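Local coordinates for protein D-alanyl-D-alanine carboxypeptidase (Vibrio cholerae, PDB 5TR7) that probably removes the terminal D-alanine from peptidoglycan precursor peptides, as a penicillin-binding serine carboxypeptidase of the S11 family, at residues R92-Q97 with I170-F176. Residues are numbered along the deposited sequence; the frame is centred on the assembly and turned at random.
Sequences RGIIIQ and IYSEQKF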
# COMPACT_ATOMS: atom_id res chain seq x y z
N ARG A 92 -8.03 7.69 -4.77
CA ARG A 92 -8.28 7.86 -3.33
C ARG A 92 -9.07 6.71 -2.77
O ARG A 92 -8.85 6.30 -1.65
CB ARG A 92 -8.95 9.18 -3.04
CG ARG A 92 -8.02 10.30 -3.34
CD ARG A 92 -8.60 11.67 -3.13
NE ARG A 92 -7.48 12.59 -3.10
CZ ARG A 92 -6.75 12.93 -4.17
NH1 ARG A 92 -7.04 12.48 -5.39
NH2 ARG A 92 -5.73 13.75 -4.01
N GLY A 93 -9.99 6.17 -3.53
CA GLY A 93 -10.70 4.98 -3.01
C GLY A 93 -9.76 3.82 -2.75
O GLY A 93 -9.86 3.05 -1.76
N ILE A 94 -8.80 3.69 -3.65
CA ILE A 94 -7.80 2.65 -3.48
C ILE A 94 -6.89 2.92 -2.25
O ILE A 94 -6.71 2.11 -1.38
CB ILE A 94 -6.90 2.55 -4.74
CG1 ILE A 94 -7.72 2.01 -5.92
CG2 ILE A 94 -5.62 1.75 -4.45
CD1 ILE A 94 -6.99 2.02 -7.29
N ILE A 95 -6.33 4.11 -2.22
CA ILE A 95 -5.33 4.44 -1.27
C ILE A 95 -5.87 4.71 0.13
O ILE A 95 -5.34 4.22 1.08
CB ILE A 95 -4.53 5.67 -1.77
CG1 ILE A 95 -3.65 5.26 -2.97
CG2 ILE A 95 -3.68 6.29 -0.65
CD1 ILE A 95 -3.08 6.46 -3.75
N ILE A 96 -6.88 5.54 0.23
CA ILE A 96 -7.41 5.90 1.51
C ILE A 96 -8.41 4.89 2.05
O ILE A 96 -8.39 4.56 3.22
CB ILE A 96 -8.06 7.29 1.41
CG1 ILE A 96 -7.01 8.29 0.84
CG2 ILE A 96 -8.58 7.75 2.79
CD1 ILE A 96 -7.54 9.69 0.51
N GLN A 97 -9.30 4.45 1.20
CA GLN A 97 -10.38 3.57 1.61
C GLN A 97 -10.01 2.12 1.40
O GLN A 97 -10.73 1.26 1.86
CB GLN A 97 -11.65 3.86 0.80
CG GLN A 97 -12.09 5.32 0.74
CD GLN A 97 -13.40 5.52 0.05
OE1 GLN A 97 -13.68 4.86 -0.95
NE2 GLN A 97 -14.23 6.46 0.57
N ILE A 170 -0.83 11.28 -1.55
CA ILE A 170 -2.19 10.91 -1.24
C ILE A 170 -2.30 10.00 0.02
O ILE A 170 -3.33 9.99 0.64
CB ILE A 170 -2.86 10.30 -2.47
CG1 ILE A 170 -2.86 11.30 -3.65
CG2 ILE A 170 -4.31 9.91 -2.18
CD1 ILE A 170 -3.37 10.67 -4.97
N TYR A 171 -1.22 9.33 0.42
CA TYR A 171 -1.24 8.41 1.52
C TYR A 171 -1.38 9.10 2.88
O TYR A 171 -1.65 8.44 3.91
CB TYR A 171 -0.02 7.52 1.44
CG TYR A 171 -0.08 6.45 0.33
CD1 TYR A 171 0.31 6.68 -0.97
CD2 TYR A 171 -0.54 5.21 0.61
CE1 TYR A 171 0.25 5.67 -1.94
CE2 TYR A 171 -0.61 4.19 -0.31
CZ TYR A 171 -0.20 4.41 -1.57
OH TYR A 171 -0.31 3.37 -2.40
N SER A 172 -1.19 10.43 2.91
CA SER A 172 -1.33 11.13 4.18
C SER A 172 -2.67 11.77 4.32
O SER A 172 -2.92 12.41 5.34
CB SER A 172 -0.21 12.10 4.41
OG SER A 172 -0.14 12.94 3.35
N GLU A 173 -3.56 11.58 3.34
CA GLU A 173 -4.94 12.08 3.43
C GLU A 173 -5.64 11.13 4.40
O GLU A 173 -5.54 9.91 4.29
CB GLU A 173 -5.59 12.23 2.06
CG GLU A 173 -4.87 13.26 1.18
CD GLU A 173 -5.49 13.44 -0.23
OE1 GLU A 173 -6.66 13.06 -0.51
OE2 GLU A 173 -4.76 13.97 -1.10
N GLN A 174 -6.34 11.70 5.36
CA GLN A 174 -6.96 10.96 6.47
C GLN A 174 -8.31 10.39 6.20
O GLN A 174 -8.80 9.49 6.97
CB GLN A 174 -7.06 11.91 7.69
CG GLN A 174 -5.67 12.22 8.22
CD GLN A 174 -5.66 13.04 9.52
OE1 GLN A 174 -6.64 13.61 9.95
NE2 GLN A 174 -4.54 13.07 10.14
N LYS A 175 -8.97 10.94 5.18
CA LYS A 175 -10.30 10.44 4.86
C LYS A 175 -10.71 10.79 3.46
O LYS A 175 -10.09 11.61 2.82
CB LYS A 175 -11.32 11.05 5.79
CG LYS A 175 -11.48 12.55 5.72
CD LYS A 175 -12.17 12.93 7.08
CE LYS A 175 -12.49 14.39 7.22
NZ LYS A 175 -13.67 14.76 6.40
N PHE A 176 -11.76 10.14 3.03
CA PHE A 176 -12.27 10.38 1.71
C PHE A 176 -13.71 9.97 1.71
O PHE A 176 -14.07 8.94 2.27
CB PHE A 176 -11.54 9.55 0.68
CG PHE A 176 -11.98 9.80 -0.71
CD1 PHE A 176 -11.80 11.05 -1.28
CD2 PHE A 176 -12.45 8.75 -1.50
CE1 PHE A 176 -12.20 11.27 -2.60
CE2 PHE A 176 -12.82 8.96 -2.82
CZ PHE A 176 -12.72 10.21 -3.37
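R92 NE donates to E173 OE1 at 2.8 Å, and R92 NH2 reaches E173 OE2 at 3.1 Å, a side-on salt bridge with guanidinium and carboxylate nearly coplanar. Both oxygens are met on their syn sides, and I170 packs over one face of the guanidinium. CB of R92 sits 3.6 Å from the F176 ring centroid, almost exactly on the ring normal, a CH-pi contact. The F176 side chain, with chi1 at -177°, points its CG directly away from the backbone N and brings the ring face under this methylene. CD of the Q97 amide meets the ring edge, while its NE2 donates to F176 O (3.0 Å) from well above the carbonyl plane. I96 fills the middle, CD1 against E173 CB at 3.6 Å and CG2 over the K175 backbone. Beyond it, CG2 of I95 stands over the centre of the Y171 ring, 3.6 Å from the centroid; Y171 OH is hydrogen-bonded to S42 OG on helix 37-50. Y171 lies near K201, a predicted substrate-binding residue, and Q97 precedes S98, predicted to be catalytic. A two-pronged ion pair on the partly exposed side and buried isoleucine packing within thus join helix 87-95 to the loop entering strand 175-178, beside the predicted active site.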